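PDB 2GPR: PTS system glucose-specific EIIA component from Mycoplasma capricolum, which accepts a phosphoryl group from phospho-HPr on a histidine and passes it to the EIIB domain during phosphotransferase-driven glucose uptake. Local coordinates for residues F47-T57 with G66-L77. Residues are numbered along the deposited sequence; the frame is centred on the assembly and turned at random.
Sequences FHAPVSGKLVT and GIQTKSGVEILL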
ATOM      1  N   PHE A  47      -7.116  -1.706  -6.167  1.00 26.83           N
ATOM      2  CA  PHE A  47      -6.094  -1.806  -5.207  1.00 21.25           C
ATOM      3  C   PHE A  47      -6.608  -2.791  -4.200  1.00 23.44           C
ATOM      4  O   PHE A  47      -7.783  -2.698  -3.814  1.00 23.14           O
ATOM      5  CB  PHE A  47      -5.761  -0.459  -4.591  1.00 18.38           C
ATOM      6  CG  PHE A  47      -5.020   0.434  -5.525  1.00 13.06           C
ATOM      7  CD1 PHE A  47      -5.677   0.998  -6.615  1.00 12.29           C
ATOM      8  CD2 PHE A  47      -3.671   0.721  -5.313  1.00 10.99           C
ATOM      9  CE1 PHE A  47      -4.976   1.820  -7.491  1.00 13.36           C
ATOM     10  CE2 PHE A  47      -2.947   1.536  -6.186  1.00  8.34           C
ATOM     11  CZ  PHE A  47      -3.607   2.041  -7.305  1.00 11.50           C
ATOM     12  N   HIS A  48      -5.757  -3.791  -3.860  1.00 22.88           N
ATOM     13  CA  HIS A  48      -6.140  -4.862  -2.979  1.00 20.66           C
ATOM     14  C   HIS A  48      -5.312  -4.823  -1.745  1.00 20.44           C
ATOM     15  O   HIS A  48      -4.272  -4.248  -1.741  1.00 23.00           O
ATOM     16  CB  HIS A  48      -5.940  -6.242  -3.655  1.00 24.75           C
ATOM     17  CG  HIS A  48      -6.914  -6.545  -4.751  1.00 27.65           C
ATOM     18  ND1 HIS A  48      -6.729  -6.070  -6.032  1.00 30.19           N
ATOM     19  CD2 HIS A  48      -8.104  -7.207  -4.732  1.00 28.27           C
ATOM     20  CE1 HIS A  48      -7.782  -6.474  -6.760  1.00 30.37           C
ATOM     21  NE2 HIS A  48      -8.623  -7.162  -6.005  1.00 28.79           N
ATOM     22  N   ALA A  49      -5.743  -5.492  -0.712  1.00 18.39           N
ATOM     23  CA  ALA A  49      -4.970  -5.581   0.471  1.00 16.84           C
ATOM     24  C   ALA A  49      -3.653  -6.387   0.260  1.00 19.73           C
ATOM     25  O   ALA A  49      -3.628  -7.522  -0.240  1.00 21.79           O
ATOM     26  CB  ALA A  49      -5.835  -6.185   1.571  1.00 13.95           C
ATOM     27  N   PRO A  50      -2.563  -5.813   0.725  1.00 22.37           N
ATOM     28  CA  PRO A  50      -1.220  -6.401   0.661  1.00 23.40           C
ATOM     29  C   PRO A  50      -0.971  -7.488   1.681  1.00 25.57           C
ATOM     30  O   PRO A  50      -0.084  -8.294   1.525  1.00 29.44           O
ATOM     31  CB  PRO A  50      -0.272  -5.252   0.965  1.00 25.16           C
ATOM     32  CG  PRO A  50      -1.115  -3.960   1.136  1.00 25.55           C
ATOM     33  CD  PRO A  50      -2.556  -4.325   0.865  1.00 23.44           C
ATOM     34  N   VAL A  51      -1.728  -7.452   2.764  1.00 25.89           N
ATOM     35  CA  VAL A  51      -1.683  -8.414   3.861  1.00 24.91           C
ATOM     36  C   VAL A  51      -3.057  -8.542   4.516  1.00 23.29           C
ATOM     37  O   VAL A  51      -4.072  -7.886   4.160  1.00 22.61           O
ATOM     38  CB  VAL A  51      -0.650  -8.068   4.928  1.00 27.30           C
ATOM     39  CG1 VAL A  51       0.737  -7.908   4.323  1.00 23.80           C
ATOM     40  CG2 VAL A  51      -1.088  -6.774   5.622  1.00 32.55           C
ATOM     41  N   SER A  52      -3.105  -9.387   5.499  1.00 23.26           N
ATOM     42  CA  SER A  52      -4.314  -9.534   6.238  1.00 22.69           C
ATOM     43  C   SER A  52      -4.183  -8.822   7.566  1.00 20.20           C
ATOM     44  O   SER A  52      -3.125  -8.827   8.187  1.00 19.41           O
ATOM     45  CB  SER A  52      -4.656 -10.971   6.391  1.00 25.40           C
ATOM     46  OG  SER A  52      -4.569 -11.532   5.103  1.00 29.26           O
ATOM     47  N   GLY A  53      -5.247  -8.150   7.978  1.00 20.24           N
ATOM     48  CA  GLY A  53      -5.226  -7.413   9.242  1.00 19.21           C
ATOM     49  C   GLY A  53      -6.468  -6.585   9.372  1.00 20.36           C
ATOM     50  O   GLY A  53      -7.456  -6.870   8.693  1.00 25.71           O
ATOM     51  N   LYS A  54      -6.410  -5.571  10.219  1.00 20.05           N
ATOM     52  CA  LYS A  54      -7.521  -4.667  10.453  1.00 22.57           C
ATOM     53  C   LYS A  54      -7.318  -3.321   9.808  1.00 20.91           C
ATOM     54  O   LYS A  54      -6.256  -2.676   9.945  1.00 16.50           O
ATOM     55  CB  LYS A  54      -7.677  -4.425  11.919  1.00 29.44           C
ATOM     56  CG  LYS A  54      -9.117  -4.497  12.336  1.00 36.83           C
ATOM     57  CD  LYS A  54      -9.419  -3.539  13.451  1.00 43.11           C
ATOM     58  CE  LYS A  54      -8.515  -3.721  14.643  1.00 49.16           C
ATOM     59  NZ  LYS A  54      -9.041  -2.942  15.771  1.00 52.89           N
ATOM     60  N   LEU A  55      -8.346  -2.879   9.109  1.00 23.70           N
ATOM     61  CA  LEU A  55      -8.296  -1.571   8.481  1.00 27.37           C
ATOM     62  C   LEU A  55      -8.397  -0.562   9.625  1.00 30.53           C
ATOM     63  O   LEU A  55      -9.475  -0.034   9.949  1.00 30.84           O
ATOM     64  CB  LEU A  55      -9.508  -1.387   7.549  1.00 29.05           C
ATOM     65  CG  LEU A  55      -9.241  -0.838   6.153  1.00 32.37           C
ATOM     66  CD1 LEU A  55     -10.561  -0.671   5.401  1.00 34.33           C
ATOM     67  CD2 LEU A  55      -8.574   0.508   6.205  1.00 34.22           C
ATOM     68  N   VAL A  56      -7.289  -0.382  10.310  1.00 32.60           N
ATOM     69  CA  VAL A  56      -7.234   0.515  11.447  1.00 31.42           C
ATOM     70  C   VAL A  56      -7.281   1.923  10.991  1.00 29.85           C
ATOM     71  O   VAL A  56      -7.745   2.751  11.720  1.00 29.37           O
ATOM     72  CB  VAL A  56      -5.982   0.309  12.287  1.00 33.66           C
ATOM     73  CG1 VAL A  56      -5.922   1.367  13.385  1.00 35.53           C
ATOM     74  CG2 VAL A  56      -5.982  -1.111  12.879  1.00 34.77           C
ATOM     75  N   THR A  57      -6.757   2.177   9.773  1.00 30.39           N
ATOM     76  CA  THR A  57      -6.745   3.518   9.164  1.00 26.91           C
ATOM     77  C   THR A  57      -7.557   3.598   7.908  1.00 24.71           C
ATOM     78  O   THR A  57      -7.153   3.088   6.901  1.00 24.70           O
ATOM     79  CB  THR A  57      -5.371   3.960   8.680  1.00 22.97           C
ATOM     80  OG1 THR A  57      -4.451   4.170   9.741  1.00 24.27           O
ATOM     81  CG2 THR A  57      -5.572   5.223   7.869  1.00 19.69           C
ATOM     82  N   GLY A  66      -4.943   1.825   6.012  1.00 18.90           N
ATOM     83  CA  GLY A  66      -4.049   1.334   7.044  1.00 17.78           C
ATOM     84  C   GLY A  66      -4.462  -0.040   7.582  1.00 21.09           C
ATOM     85  O   GLY A  66      -5.590  -0.278   8.043  1.00 22.29           O
ATOM     86  N   ILE A  67      -3.523  -0.980   7.512  1.00 22.98           N
ATOM     87  CA  ILE A  67      -3.813  -2.335   7.920  1.00 21.87           C
ATOM     88  C   ILE A  67      -2.873  -2.728   8.990  1.00 24.74           C
ATOM     89  O   ILE A  67      -1.670  -2.483   8.922  1.00 26.95           O
ATOM     90  CB  ILE A  67      -3.828  -3.348   6.738  1.00 19.17           C
ATOM     91  CG1 ILE A  67      -4.997  -3.060   5.762  1.00 15.49           C
ATOM     92  CG2 ILE A  67      -3.959  -4.777   7.279  1.00 16.29           C
ATOM     93  CD1 ILE A  67      -4.693  -3.244   4.286  1.00 15.13           C
ATOM     94  N   GLN A  68      -3.433  -3.278  10.015  1.00 26.30           N
ATOM     95  CA  GLN A  68      -2.645  -3.706  11.125  1.00 30.75           C
ATOM     96  C   GLN A  68      -2.819  -5.206  11.248  1.00 33.00           C
ATOM     97  O   GLN A  68      -3.932  -5.698  11.329  1.00 30.49           O
ATOM     98  CB  GLN A  68      -3.020  -2.865  12.400  1.00 34.04           C
ATOM     99  CG  GLN A  68      -2.472  -3.307  13.779  1.00 36.38           C
ATOM    100  CD  GLN A  68      -3.434  -2.936  14.924  1.00 39.15           C
ATOM    101  OE1 GLN A  68      -4.380  -3.703  15.263  1.00 40.84           O
ATOM    102  NE2 GLN A  68      -3.248  -1.729  15.480  1.00 37.71           N
ATOM    103  N   THR A  69      -1.707  -5.926  11.099  1.00 38.96           N
ATOM    104  CA  THR A  69      -1.691  -7.374  11.222  1.00 43.37           C
ATOM    105  C   THR A  69      -1.770  -7.771  12.684  1.00 43.98           C
ATOM    106  O   THR A  69      -1.603  -6.950  13.597  1.00 41.78           O
ATOM    107  CB  THR A  69      -0.405  -7.974  10.637  1.00 46.61           C
ATOM    108  OG1 THR A  69       0.701  -7.598  11.436  1.00 47.92           O
ATOM    109  CG2 THR A  69      -0.190  -7.469   9.221  1.00 47.16           C
ATOM    110  N   LYS A  70      -1.979  -9.047  12.908  1.00 47.10           N
ATOM    111  CA  LYS A  70      -2.062  -9.514  14.264  1.00 50.56           C
ATOM    112  C   LYS A  70      -0.793  -9.180  15.076  1.00 50.83           C
ATOM    113  O   LYS A  70      -0.850  -9.001  16.300  1.00 51.83           O
ATOM    114  CB  LYS A  70      -2.482 -10.977  14.338  1.00 54.34           C
ATOM    115  CG  LYS A  70      -1.401 -11.937  13.863  1.00 56.75           C
ATOM    116  CD  LYS A  70      -1.888 -13.355  13.539  1.00 56.30           C
ATOM    117  CE  LYS A  70      -2.803 -13.448  12.318  1.00 55.09           C
ATOM    118  NZ  LYS A  70      -2.352 -12.648  11.168  1.00 53.15           N
ATOM    119  N   SER A  71       0.340  -9.037  14.362  1.00 48.90           N
ATOM    120  CA  SER A  71       1.654  -8.730  14.909  1.00 45.55           C
ATOM    121  C   SER A  71       1.844  -7.264  15.259  1.00 48.08           C
ATOM    122  O   SER A  71       2.899  -6.815  15.736  1.00 50.88           O
ATOM    123  CB  SER A  71       2.675  -9.141  13.921  1.00 44.13           C
ATOM    124  OG  SER A  71       1.988  -9.490  12.745  1.00 45.92           O
ATOM    125  N   GLY A  72       0.843  -6.476  15.036  1.00 46.13           N
ATOM    126  CA  GLY A  72       1.023  -5.117  15.419  1.00 44.27           C
ATOM    127  C   GLY A  72       1.712  -4.269  14.391  1.00 42.28           C
ATOM    128  O   GLY A  72       1.497  -3.079  14.384  1.00 46.38           O
ATOM    129  N   VAL A  73       2.542  -4.852  13.547  1.00 36.72           N
ATOM    130  CA  VAL A  73       3.141  -4.073  12.466  1.00 34.83           C
ATOM    131  C   VAL A  73       2.056  -3.421  11.548  1.00 30.82           C
ATOM    132  O   VAL A  73       1.092  -4.029  11.080  1.00 29.73           O
ATOM    133  CB  VAL A  73       4.064  -4.941  11.602  1.00 37.88           C
ATOM    134  CG1 VAL A  73       4.376  -6.265  12.279  1.00 38.11           C
ATOM    135  CG2 VAL A  73       3.489  -5.179  10.201  1.00 37.03           C
ATOM    136  N   GLU A  74       2.173  -2.160  11.300  1.00 30.37           N
ATOM    137  CA  GLU A  74       1.188  -1.537  10.444  1.00 30.46           C
ATOM    138  C   GLU A  74       1.782  -1.150   9.137  1.00 29.44           C
ATOM    139  O   GLU A  74       2.807  -0.487   9.095  1.00 31.23           O
ATOM    140  CB  GLU A  74       0.554  -0.243  10.988  1.00 28.84           C
ATOM    141  CG  GLU A  74      -0.728  -0.486  11.793  1.00 29.32           C
ATOM    142  CD  GLU A  74      -0.883   0.561  12.860  1.00 31.18           C
ATOM    143  OE1 GLU A  74      -0.113   0.351  13.892  1.00 34.11           O
ATOM    144  OE2 GLU A  74      -1.550   1.546  12.737  1.00 30.98           O
ATOM    145  N   ILE A  75       1.078  -1.465   8.088  1.00 24.60           N
ATOM    146  CA  ILE A  75       1.513  -1.059   6.826  1.00 22.39           C
ATOM    147  C   ILE A  75       0.496  -0.131   6.176  1.00 21.62           C
ATOM    148  O   ILE A  75      -0.721  -0.364   6.187  1.00 20.54           O
ATOM    149  CB  ILE A  75       1.784  -2.306   6.051  1.00 25.71           C
ATOM    150  CG1 ILE A  75       2.018  -2.013   4.605  1.00 27.97           C
ATOM    151  CG2 ILE A  75       0.633  -3.271   6.172  1.00 26.81           C
ATOM    152  CD1 ILE A  75       1.243  -3.000   3.748  1.00 29.09           C
ATOM    153  N   LEU A  76       0.980   0.957   5.624  1.00 22.47           N
ATOM    154  CA  LEU A  76       0.124   1.898   4.937  1.00 22.09           C
ATOM    155  C   LEU A  76       0.208   1.846   3.384  1.00 23.26           C
ATOM    156  O   LEU A  76       1.285   1.895   2.775  1.00 27.47           O
ATOM    157  CB  LEU A  76       0.343   3.314   5.516  1.00 21.49           C
ATOM    158  CG  LEU A  76      -0.447   4.436   4.869  1.00 21.10           C
ATOM    159  CD1 LEU A  76      -1.705   4.711   5.670  1.00 21.54           C
ATOM    160  CD2 LEU A  76       0.413   5.691   4.909  1.00 20.59           C
ATOM    161  N   LEU A  77      -0.959   1.725   2.753  1.00 20.43           N
ATOM    162  CA  LEU A  77      -1.172   1.800   1.316  1.00 18.41           C
ATOM    163  C   LEU A  77      -1.751   3.202   1.075  1.00 19.18           C
ATOM    164  O   LEU A  77      -2.751   3.582   1.677  1.00 22.29           O
ATOM    165  CB  LEU A  77      -2.226   0.758   0.848  1.00 18.77           C
ATOM    166  CG  LEU A  77      -2.319   0.425  -0.647  1.00 15.32           C
ATOM    167  CD1 LEU A  77      -3.769   0.344  -1.087  1.00 14.91           C
ATOM    168  CD2 LEU A  77      -1.436   1.243  -1.604  1.00 11.15           C
TER
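Val51 CG2 fits among the CG2 methyls of Ile67, Thr69 and Ile75, where the loop 49-52 folds back over an antiparallel beta hairpin, strands 53-57 and 64-68, interrupted by a classic beta bulge; the whole hairpin illustrates how one sheet can be shaped differently on its two faces. On the face carrying Leu55 and Ile67, the CG1 branch of Ile67, anti to the carbonyl carbon (chi1 -66°), carries CD1 up to Ala49 CB and Pro50 CD, each 4.2 Å away, while Ile67 CG2 fills the space over the bare backbone of Gly53, 3.5 Å from Gly53 CA. Pro50 CG presses on Ile75 CD1 at 3.6 Å. Leu8 and Val10 of strand 8-11 also touch Val51, and Ile126 of strand 124-130 lies against Ile75. On the other face Val56 CG2 leans against the Gln68 stem, 3.5 Å from Gln68 CB, with the amide group of Gln68 close by. Strands 64-68 and 74-78 adjoin His63 and His78, which by similarity serve phosphotransfer and zinc binding; the Leu76 side chain lies about 4 Å from that of His78. Lys54 and Gln68 exchange two backbone hydrogen bonds; beyond them the bulge sets Val56 and Thr57 both opposite Gly66. There Thr57 CB sits 3.4 Å from Gly66 CA, while Gly66 N donates in the carbonyl plane to a lone pair of Thr57 O at 2.7 Å.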